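Local coordinates for SusD-like protein BACOVA_02651 (Bacteroides ovatus, PDB 5E75) that binds polysaccharide at the cell surface and probably captures xyloglucan there before the glycan is transported into the periplasm for degradation, at residues E271-G275 and V276-S280; R299-T303 and F304-G308; D340-D343 and G344-Q348. All blocks are in the same frame, centred on the assembly; numbering follows the deposited sequence.

In the fold
Three local contacts, each formed within one continuous run of chain, lie in series along the SusD-family region. Contacts 1 and 3 are both type I' turns in loops, and their centres are about 12 Å apart. They meet directly: N277 ND2 lies 3.0 Å from Q348 OE1, a probable hydrogen bond, and V276 packs on the backbone of 346-348. Contact 2, at a helix-to-loop junction, has its centre about 17 Å from that of contact 1 and touches it where V272 CG1 meets F305 CZ. Its nearest atoms stay about 9 Å from contact 3. G344 of contact 3 lies about 6 Å from a bound Tris molecule, probably a crystallisation component.

Contact 1: residues E271-G275 and V276-S280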
ATOM      1  N   GLU A 271     -22.585 -13.031  -3.747  1.00 12.14           N
ATOM      2  CA  GLU A 271     -23.325 -12.862  -2.508  1.00 13.34           C
ATOM      3  C   GLU A 271     -22.863 -11.640  -1.701  1.00 14.71           C
ATOM      4  O   GLU A 271     -23.592 -11.185  -0.818  1.00 16.28           O
ATOM      5  CB  GLU A 271     -23.240 -14.131  -1.658  1.00 15.46           C
ATOM      6  CG  GLU A 271     -21.900 -14.372  -0.979  1.00 16.03           C
ATOM      7  CD  GLU A 271     -21.662 -15.839  -0.608  1.00 17.04           C
ATOM      8  OE1 GLU A 271     -21.605 -16.692  -1.526  1.00 20.29           O
ATOM      9  OE2 GLU A 271     -21.523 -16.150   0.595  1.00 17.71           O
ATOM     10  N   VAL A 272     -21.668 -11.119  -2.000  1.00 12.48           N
ATOM     11  CA  VAL A 272     -21.165  -9.910  -1.329  1.00 11.47           C
ATOM     12  C   VAL A 272     -20.959  -8.741  -2.291  1.00 13.90           C
ATOM     13  O   VAL A 272     -20.292  -7.767  -1.956  1.00 13.83           O
ATOM     14  CB  VAL A 272     -19.867 -10.181  -0.509  1.00 12.23           C
ATOM     15  CG1 VAL A 272     -20.175 -11.156   0.625  1.00 10.10           C
ATOM     16  CG2 VAL A 272     -18.732 -10.695  -1.397  1.00 11.31           C
ATOM     17  N   THR A 273     -21.548  -8.833  -3.481  1.00 11.60           N
ATOM     18  CA  THR A 273     -21.501  -7.741  -4.446  1.00 11.75           C
ATOM     19  C   THR A 273     -22.887  -7.367  -4.970  1.00 12.13           C
ATOM     20  O   THR A 273     -22.993  -6.643  -5.959  1.00 13.51           O
ATOM     21  CB  THR A 273     -20.672  -8.110  -5.682  1.00 11.90           C
ATOM     22  OG1 THR A 273     -21.343  -9.182  -6.353  1.00 12.10           O
ATOM     23  CG2 THR A 273     -19.257  -8.520  -5.318  1.00 12.74           C
ATOM     24  N   GLY A 274     -23.939  -7.855  -4.322  1.00 14.81           N
ATOM     25  CA  GLY A 274     -25.291  -7.550  -4.770  1.00 15.04           C
ATOM     26  C   GLY A 274     -25.602  -8.101  -6.152  1.00 17.24           C
ATOM     27  O   GLY A 274     -26.444  -7.550  -6.880  1.00 17.92           O
ATOM     28  N   GLY A 275     -24.908  -9.164  -6.538  1.00 14.23           N
ATOM     29  CA  GLY A 275     -25.126  -9.789  -7.830  1.00 15.04           C
ATOM     30  C   GLY A 275     -24.170  -9.358  -8.927  1.00 14.04           C
ATOM     31  O   GLY A 275     -24.192  -9.900 -10.025  1.00 14.56           O
ATOM     32  N   VAL A 276     -23.321  -8.372  -8.646  1.00 13.45           N
ATOM     33  CA  VAL A 276     -22.342  -7.899  -9.617  1.00 13.45           C
ATOM     34  C   VAL A 276     -21.266  -8.973  -9.871  1.00 12.95           C
ATOM     35  O   VAL A 276     -20.755  -9.581  -8.928  1.00 12.50           O
ATOM     36  CB  VAL A 276     -21.703  -6.587  -9.112  1.00 14.24           C
ATOM     37  CG1 VAL A 276     -20.430  -6.249  -9.885  1.00 14.57           C
ATOM     38  CG2 VAL A 276     -22.719  -5.448  -9.195  1.00 14.08           C
ATOM     39  N   ASN A 277     -20.906  -9.190 -11.133  1.00 13.19           N
ATOM     40  CA  ASN A 277     -19.969 -10.238 -11.513  1.00 14.82           C
ATOM     41  C   ASN A 277     -18.617 -10.069 -10.832  1.00 13.30           C
ATOM     42  O   ASN A 277     -18.104  -8.953 -10.728  1.00 14.42           O
ATOM     43  CB  ASN A 277     -19.776 -10.267 -13.029  1.00 18.11           C
ATOM     44  CG  ASN A 277     -21.038 -10.661 -13.767  1.00 22.72           C
ATOM     45  OD1 ASN A 277     -21.824 -11.486 -13.298  1.00 28.76           O
ATOM     46  ND2 ASN A 277     -21.244 -10.063 -14.931  1.00 24.54           N
ATOM     47  N   CYS A 278     -18.047 -11.184 -10.382  1.00 13.27           N
ATOM     48  CA  CYS A 278     -16.741 -11.180  -9.712  1.00 14.27           C
ATOM     49  C   CYS A 278     -16.155 -12.577  -9.812  1.00 13.50           C
ATOM     50  O   CYS A 278     -16.866 -13.513 -10.186  1.00 16.08           O
ATOM     51  CB  CYS A 278     -16.888 -10.729  -8.264  1.00 13.10           C
ATOM     52  SG  CYS A 278     -17.973 -11.747  -7.297  1.00 14.54           S
ATOM     53  N   TRP A 279     -14.876 -12.742  -9.475  1.00 15.15           N
ATOM     54  CA  TRP A 279     -14.194 -14.005  -9.731  1.00 14.77           C
ATOM     55  C   TRP A 279     -12.936 -14.227  -8.876  1.00 14.58           C
ATOM     56  O   TRP A 279     -12.046 -14.981  -9.257  1.00 16.60           O
ATOM     57  CB  TRP A 279     -13.826 -14.084 -11.215  1.00 17.42           C
ATOM     58  CG  TRP A 279     -13.169 -12.829 -11.739  1.00 20.30           C
ATOM     59  CD1 TRP A 279     -11.864 -12.455 -11.585  1.00 20.47           C
ATOM     60  CD2 TRP A 279     -13.795 -11.796 -12.515  1.00 20.78           C
ATOM     61  NE1 TRP A 279     -11.641 -11.247 -12.216  1.00 22.60           N
ATOM     62  CE2 TRP A 279     -12.810 -10.821 -12.788  1.00 21.00           C
ATOM     63  CE3 TRP A 279     -15.094 -11.600 -12.994  1.00 21.42           C
ATOM     64  CZ2 TRP A 279     -13.088  -9.664 -13.538  1.00 19.43           C
ATOM     65  CZ3 TRP A 279     -15.368 -10.452 -13.723  1.00 21.21           C
ATOM     66  CH2 TRP A 279     -14.368  -9.502 -13.991  1.00 22.62           C
ATOM     67  N   SER A 280     -12.859 -13.604  -7.709  1.00 13.47           N
ATOM     68  CA  SER A 280     -11.641 -13.733  -6.905  1.00 13.01           C
ATOM     69  C   SER A 280     -11.464 -15.127  -6.338  1.00 12.88           C
ATOM     70  O   SER A 280     -12.407 -15.702  -5.799  1.00 13.82           O
ATOM     71  CB  SER A 280     -11.655 -12.755  -5.734  1.00 11.50           C
ATOM     72  OG  SER A 280     -10.387 -12.743  -5.088  1.00 12.08           O
TER
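T273 and V276 hold this short loop together through two hydrogen bonds, one from the backbone and one from a side chain. The first runs from V276 N to T273 O, 3.2 Å long. Its N-H points well at the oxygen, at 164°, yet the donor sits above the carbonyl plane and uses no lone pair. The second leaves the T273 side chain: OG1 donates to V276 O over 2.7 Å, this time in the carbonyl plane and on a lone pair. What permits it is the rotation of the threonine, with OG1 lodged between the backbone N and the carbonyl carbon (chi1 65°), which faces the hydroxyl across the loop. The backbone could not make this link itself, because T273 N is 5.6 Å from V276 O. T270 O is a further, weak partner of the same hydroxyl.

Van der Waals contacts fill in around these bonds. V276 CG2 stands beside its own backbone N and comes within 3.5 Å of T273 O, so that one branch flanks the oxygen that the valine N-H grips. Across the loop the T273 methyl, CG2, reaches C278 SG at 4.0 Å, and both residues also touch A267. V276 packs in addition on L263 of helix 263-266.

Backbone conformation is the third element. G274 and G275 both have positive phi, and at G275 a beta carbon would be jammed against the carbonyl oxygen of G274. Two consecutive residues in this conformation, spanned by the V276 N to T273 O bond, define a type I' beta turn; here it shapes a surface loop between helix 263-266 and strand 283-284, with a threonine hydroxyl as its second clasp.

Contact 2: residues R299-T303 and F304-G308; sequences RRNAT and FFTKG
R300 O receives F304 N at the C-terminal end of helix 297-303, where the chain passes into the loop leading to strand 310-311 and a shared water joins the two. The F304 N-H...O bond is 2.9 Å long and almost straight, running nearly along the C=O axis. T303 N donates to the same oxygen, so R300 O takes one alpha-type (i to i+4) bond and one 3-10-type (i to i+3) bond. Side chains join in next. T303 CG2 lies over one face of the F304 ring in a CH-pi contact, 3.8 Å from the centroid and offset toward the rim. The methyl is placed there by chi1 of -53°, which sets CG2 opposite the backbone N and leaves OG1 to bond R299 O. The F304 side chain also touches M288 and L289 of helix 286-291. In place of F304, an alanine here would probably leave the T303 methyl without its ring face and open a gap beside M288 and L289.

Further along, T306 OG1 stands over one face of the R300 guanidinium, 3.6 Å from NE, without a direct hydrogen bond. The arginine chain bends at chi3 (66°), and its NH2 donates to N301 OD1, close to the guanidinium plane. S309 OG also bonds N301 OD1, while K454 NZ bonds T306 OG1 and lies close to R300 NH2, a proximity of like charges that the surrounding acceptors probably ease. R299 is anchored by salt bridges to D296, E410 and E414. At the centre sits one water with four partners: it accepts from R300 NE at 2.9 Å and from T306 OG1 at 2.7 Å, and donates to N301 OD1 and to F304 O, each over 2.7 Å.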
ATOM      1  N   ARG A 299     -10.123  -5.726  13.265  1.00  9.47           N
ATOM      2  CA  ARG A 299      -9.250  -5.591  12.115  1.00  8.82           C
ATOM      3  C   ARG A 299      -9.276  -6.863  11.261  1.00  9.13           C
ATOM      4  O   ARG A 299      -9.292  -6.789  10.031  1.00  9.73           O
ATOM      5  CB  ARG A 299      -7.821  -5.224  12.521  1.00 10.24           C
ATOM      6  CG  ARG A 299      -7.696  -3.800  13.085  1.00  9.35           C
ATOM      7  CD  ARG A 299      -6.242  -3.357  13.218  1.00  9.58           C
ATOM      8  NE  ARG A 299      -5.575  -4.105  14.270  1.00  9.09           N
ATOM      9  CZ  ARG A 299      -4.445  -3.744  14.870  1.00  8.76           C
ATOM     10  NH1 ARG A 299      -3.815  -2.640  14.511  1.00  9.55           N
ATOM     11  NH2 ARG A 299      -3.952  -4.504  15.853  1.00  9.26           N
ATOM     12  N   ARG A 300      -9.336  -8.031  11.890  1.00  9.05           N
ATOM     13  CA  ARG A 300      -9.400  -9.260  11.109  1.00 10.01           C
ATOM     14  C   ARG A 300     -10.670  -9.271  10.255  1.00  9.30           C
ATOM     15  O   ARG A 300     -10.603  -9.498   9.055  1.00  8.67           O
ATOM     16  CB  ARG A 300      -9.359 -10.502  12.013  1.00 10.21           C
ATOM     17  CG  ARG A 300      -9.192 -11.795  11.206  1.00 11.79           C
ATOM     18  CD  ARG A 300      -9.617 -13.039  11.968  1.00 14.62           C
ATOM     19  NE  ARG A 300     -11.050 -12.983  12.212  1.00 15.76           N
ATOM     20  CZ  ARG A 300     -11.672 -13.498  13.266  1.00 16.13           C
ATOM     21  NH1 ARG A 300     -11.012 -14.186  14.195  1.00 16.60           N
ATOM     22  NH2 ARG A 300     -12.982 -13.339  13.373  1.00 16.80           N
ATOM     23  N   ASN A 301     -11.821  -9.007  10.861  1.00  8.84           N
ATOM     24  CA  ASN A 301     -13.077  -9.092  10.103  1.00 10.27           C
ATOM     25  C   ASN A 301     -13.154  -8.064   8.981  1.00  8.90           C
ATOM     26  O   ASN A 301     -13.744  -8.336   7.912  1.00 10.19           O
ATOM     27  CB  ASN A 301     -14.303  -8.899  11.018  1.00 11.67           C
ATOM     28  CG  ASN A 301     -14.605 -10.094  11.874  1.00 11.26           C
ATOM     29  OD1 ASN A 301     -14.115 -11.194  11.636  1.00 12.47           O
ATOM     30  ND2 ASN A 301     -15.436  -9.881  12.897  1.00 14.80           N
ATOM     31  N   ALA A 302     -12.596  -6.872   9.210  1.00  8.78           N
ATOM     32  CA  ALA A 302     -12.629  -5.848   8.177  1.00  8.76           C
ATOM     33  C   ALA A 302     -11.669  -6.145   7.036  1.00  8.65           C
ATOM     34  O   ALA A 302     -11.704  -5.483   6.004  1.00  9.37           O
ATOM     35  CB  ALA A 302     -12.326  -4.472   8.769  1.00 10.37           C
ATOM     36  N   THR A 303     -10.784  -7.114   7.230  1.00  8.74           N
ATOM     37  CA  THR A 303      -9.795  -7.446   6.209  1.00  8.36           C
ATOM     38  C   THR A 303     -10.140  -8.726   5.428  1.00  8.01           C
ATOM     39  O   THR A 303     -10.053  -8.737   4.182  1.00  8.75           O
ATOM     40  CB  THR A 303      -8.369  -7.522   6.806  1.00  8.21           C
ATOM     41  OG1 THR A 303      -8.099  -6.314   7.524  1.00  9.39           O
ATOM     42  CG2 THR A 303      -7.342  -7.668   5.725  1.00  8.17           C
ATOM     43  N   PHE A 304     -10.510  -9.785   6.146  1.00  8.79           N
ATOM     44  CA  PHE A 304     -10.893 -11.069   5.544  1.00  9.44           C
ATOM     45  C   PHE A 304     -12.175 -11.597   6.156  1.00  9.84           C
ATOM     46  O   PHE A 304     -12.383 -11.487   7.355  1.00  9.16           O
ATOM     47  CB  PHE A 304      -9.807 -12.139   5.772  1.00  8.84           C
ATOM     48  CG  PHE A 304      -8.468 -11.758   5.230  1.00  7.66           C
ATOM     49  CD1 PHE A 304      -8.223 -11.771   3.863  1.00  8.48           C
ATOM     50  CD2 PHE A 304      -7.457 -11.355   6.092  1.00 10.21           C
ATOM     51  CE1 PHE A 304      -6.981 -11.383   3.363  1.00  9.75           C
ATOM     52  CE2 PHE A 304      -6.221 -10.978   5.609  1.00  9.41           C
ATOM     53  CZ  PHE A 304      -5.974 -10.983   4.232  1.00  9.60           C
ATOM     54  N   PHE A 305     -13.007 -12.218   5.327  1.00  9.36           N
ATOM     55  CA  PHE A 305     -14.141 -13.017   5.805  1.00  9.11           C
ATOM     56  C   PHE A 305     -13.583 -14.297   6.425  1.00 10.95           C
ATOM     57  O   PHE A 305     -12.697 -14.906   5.849  1.00 10.72           O
ATOM     58  CB  PHE A 305     -15.053 -13.402   4.647  1.00  9.68           C
ATOM     59  CG  PHE A 305     -15.744 -12.235   3.976  1.00  9.02           C
ATOM     60  CD1 PHE A 305     -16.831 -11.612   4.579  1.00  9.55           C
ATOM     61  CD2 PHE A 305     -15.347 -11.786   2.712  1.00  9.65           C
ATOM     62  CE1 PHE A 305     -17.487 -10.567   3.960  1.00 11.12           C
ATOM     63  CE2 PHE A 305     -16.013 -10.737   2.101  1.00 10.68           C
ATOM     64  CZ  PHE A 305     -17.083 -10.140   2.722  1.00 10.97           C
ATOM     65  N   THR A 306     -14.084 -14.714   7.587  1.00  9.65           N
ATOM     66  CA  THR A 306     -13.825 -16.057   8.094  1.00 10.33           C
ATOM     67  C   THR A 306     -15.135 -16.606   8.636  1.00 10.26           C
ATOM     68  O   THR A 306     -16.058 -15.849   8.909  1.00 10.61           O
ATOM     69  CB  THR A 306     -12.730 -16.104   9.184  1.00 11.00           C
ATOM     70  OG1 THR A 306     -13.089 -15.260  10.283  1.00 12.61           O
ATOM     71  CG2 THR A 306     -11.357 -15.682   8.616  1.00 12.13           C
ATOM     72  N   LYS A 307     -15.211 -17.926   8.761  1.00 11.95           N
ATOM     73  CA  LYS A 307     -16.478 -18.608   9.019  1.00 12.08           C
ATOM     74  C   LYS A 307     -17.243 -18.036  10.209  1.00 11.91           C
ATOM     75  O   LYS A 307     -16.713 -17.943  11.314  1.00 13.41           O
ATOM     76  CB  LYS A 307     -16.219 -20.089   9.246  1.00 12.79           C
ATOM     77  CG  LYS A 307     -17.498 -20.923   9.279  1.00 17.82           C
ATOM     78  CD  LYS A 307     -17.171 -22.400   9.315  1.00 20.01           C
ATOM     79  CE  LYS A 307     -18.404 -23.231   9.011  1.00 30.18           C
ATOM     80  NZ  LYS A 307     -18.091 -24.682   9.051  1.00 47.37           N
ATOM     81  N   GLY A 308     -18.500 -17.685   9.971  1.00 12.27           N
ATOM     82  CA  GLY A 308     -19.362 -17.188  11.027  1.00 14.67           C
ATOM     83  C   GLY A 308     -19.269 -15.695  11.297  1.00 14.09           C
ATOM     84  O   GLY A 308     -20.050 -15.161  12.082  1.00 15.87           O
TER
HETATM   85  O   HOH W   1     -12.631 -12.606   9.832  1.00 12.70           O

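Contact 3: residues D340-D343 and G344-Q348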
ATOM      1  N   ASP A 340     -25.635  -1.178  -0.631  1.00 13.52           N
ATOM      2  CA  ASP A 340     -25.066  -1.253   0.720  1.00 12.77           C
ATOM      3  C   ASP A 340     -24.383   0.069   1.102  1.00 12.80           C
ATOM      4  O   ASP A 340     -23.167   0.126   1.355  1.00 13.25           O
ATOM      5  CB  ASP A 340     -24.098  -2.434   0.832  1.00 12.64           C
ATOM      6  CG  ASP A 340     -24.815  -3.779   0.836  1.00 14.02           C
ATOM      7  OD1 ASP A 340     -25.978  -3.832   1.316  1.00 14.91           O
ATOM      8  OD2 ASP A 340     -24.213  -4.776   0.374  1.00 12.90           O
ATOM      9  N   ASP A 341     -25.183   1.139   1.138  1.00 13.77           N
ATOM     10  CA  ASP A 341     -24.692   2.493   1.366  1.00 13.22           C
ATOM     11  C   ASP A 341     -23.613   2.869   0.345  1.00 14.29           C
ATOM     12  O   ASP A 341     -22.687   3.616   0.661  1.00 13.53           O
ATOM     13  CB  ASP A 341     -24.205   2.681   2.818  1.00 14.20           C
ATOM     14  CG  ASP A 341     -25.330   2.557   3.841  1.00 19.29           C
ATOM     15  OD1 ASP A 341     -26.516   2.791   3.488  1.00 23.07           O
ATOM     16  OD2 ASP A 341     -25.027   2.252   5.010  1.00 20.23           O
ATOM     17  N   ASN A 342     -23.737   2.357  -0.880  1.00 12.88           N
ATOM     18  CA  ASN A 342     -22.794   2.675  -1.957  1.00 11.83           C
ATOM     19  C   ASN A 342     -23.379   3.556  -3.066  1.00 13.89           C
ATOM     20  O   ASN A 342     -22.733   3.782  -4.083  1.00 12.98           O
ATOM     21  CB  ASN A 342     -22.230   1.387  -2.559  1.00 12.58           C
ATOM     22  CG  ASN A 342     -21.272   0.688  -1.617  1.00 13.05           C
ATOM     23  OD1 ASN A 342     -20.392   1.337  -1.037  1.00 12.10           O
ATOM     24  ND2 ASN A 342     -21.445  -0.613  -1.431  1.00 12.99           N
ATOM     25  N   ASP A 343     -24.606   4.030  -2.856  1.00 14.66           N
ATOM     26  CA  ASP A 343     -25.263   4.979  -3.784  1.00 14.41           C
ATOM     27  C   ASP A 343     -25.315   4.444  -5.212  1.00 16.98           C
ATOM     28  O   ASP A 343     -25.239   5.209  -6.173  1.00 16.86           O
ATOM     29  CB  ASP A 343     -24.567   6.354  -3.752  1.00 14.80           C
ATOM     30  CG  ASP A 343     -24.744   7.079  -2.425  1.00 22.07           C
ATOM     31  OD1 ASP A 343     -25.766   6.859  -1.737  1.00 23.68           O
ATOM     32  OD2 ASP A 343     -23.857   7.888  -2.075  1.00 25.70           O
ATOM     33  N   GLY A 344     -25.447   3.127  -5.338  1.00 14.91           N
ATOM     34  CA  GLY A 344     -25.527   2.474  -6.628  1.00 16.68           C
ATOM     35  C   GLY A 344     -24.201   2.303  -7.340  1.00 18.20           C
ATOM     36  O   GLY A 344     -24.169   1.780  -8.452  1.00 20.40           O
ATOM     37  N   LYS A 345     -23.104   2.717  -6.704  1.00 14.40           N
ATOM     38  CA  LYS A 345     -21.820   2.819  -7.390  1.00 14.66           C
ATOM     39  C   LYS A 345     -20.942   1.566  -7.265  1.00 17.24           C
ATOM     40  O   LYS A 345     -19.756   1.649  -6.944  1.00 20.94           O
ATOM     41  CB  LYS A 345     -21.044   4.020  -6.850  1.00 15.21           C
ATOM     42  CG  LYS A 345     -21.745   5.372  -6.995  1.00 18.21           C
ATOM     43  CD  LYS A 345     -20.963   6.459  -6.278  1.00 18.50           C
ATOM     44  CE  LYS A 345     -21.508   7.842  -6.602  1.00 22.53           C
ATOM     45  NZ  LYS A 345     -20.864   8.888  -5.767  1.00 21.95           N
ATOM     46  N   VAL A 346     -21.534   0.406  -7.502  1.00 14.58           N
ATOM     47  CA  VAL A 346     -20.801  -0.855  -7.570  1.00 13.63           C
ATOM     48  C   VAL A 346     -21.222  -1.522  -8.874  1.00 13.75           C
ATOM     49  O   VAL A 346     -22.405  -1.804  -9.069  1.00 14.11           O
ATOM     50  CB  VAL A 346     -21.114  -1.786  -6.386  1.00 13.22           C
ATOM     51  CG1 VAL A 346     -20.415  -3.141  -6.576  1.00 12.91           C
ATOM     52  CG2 VAL A 346     -20.708  -1.150  -5.059  1.00 14.57           C
ATOM     53  N   LYS A 347     -20.271  -1.755  -9.773  1.00 12.56           N
ATOM     54  CA  LYS A 347     -20.517  -2.462 -11.027  1.00 13.21           C
ATOM     55  C   LYS A 347     -19.329  -3.359 -11.301  1.00 13.07           C
ATOM     56  O   LYS A 347     -18.332  -3.310 -10.578  1.00 12.69           O
ATOM     57  CB  LYS A 347     -20.710  -1.479 -12.192  1.00 15.95           C
ATOM     58  CG  LYS A 347     -22.055  -0.777 -12.199  1.00 23.04           C
ATOM     59  CD  LYS A 347     -22.238   0.113 -13.426  1.00 33.50           C
ATOM     60  CE  LYS A 347     -23.704   0.537 -13.605  1.00 28.21           C
ATOM     61  NZ  LYS A 347     -24.605  -0.463 -14.316  1.00 31.72           N
ATOM     62  N   GLN A 348     -19.438  -4.224 -12.305  1.00 13.46           N
ATOM     63  CA  GLN A 348     -18.334  -5.095 -12.680  1.00 12.63           C
ATOM     64  C   GLN A 348     -17.072  -4.257 -12.866  1.00 13.77           C
ATOM     65  O   GLN A 348     -17.097  -3.234 -13.555  1.00 14.55           O
ATOM     66  CB  GLN A 348     -18.658  -5.855 -13.968  1.00 17.02           C
ATOM     67  CG  GLN A 348     -17.554  -6.779 -14.437  1.00 18.86           C
ATOM     68  CD  GLN A 348     -17.942  -7.566 -15.674  1.00 23.98           C
ATOM     69  OE1 GLN A 348     -18.722  -8.500 -15.595  1.00 27.43           O
ATOM     70  NE2 GLN A 348     -17.400  -7.182 -16.822  1.00 30.06           N
TER
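N342 O accepts from K345 N, the one hydrogen bond that directly spans this tight reversal. It is 2.9 Å long with an N-H...O angle of 159°, and the donor lies above the carbonyl plane, away from the lone pairs. Just past it, V346 N makes a weak bond to G344 O, closing an inverse gamma turn centred on K345.

Van der Waals contacts gather on the same carbonyl and on the asparagine side chain. K345 CB rests 3.3 Å from N342 O, and its CG comes close to both N342 O and D343 O before the extended chain runs on past D343 CB. N342 and V346 cross obliquely, with the valine's CG2 against the amide at 3.7 Å from ND2. That amide is held in position by G337 O and P335 O, both of which bond ND2, so the valine methyl packs against a fixed group.

The backbone is that of a type I' beta turn from N342 to K345, with D343 and G344 both at positive phi. A beta carbon on G344 would clash with D343 O, at 2.7 Å, whereas D343 takes up the same region with phi 55° despite its side chain.

D343 OD2 and K345 NZ, 4.9 Å apart, do not touch; Y236 OH is hydrogen-bonded to both. The carboxylate also forms a salt bridge with K237 NZ, a nearby positive charge that would tend to keep D343 ionised.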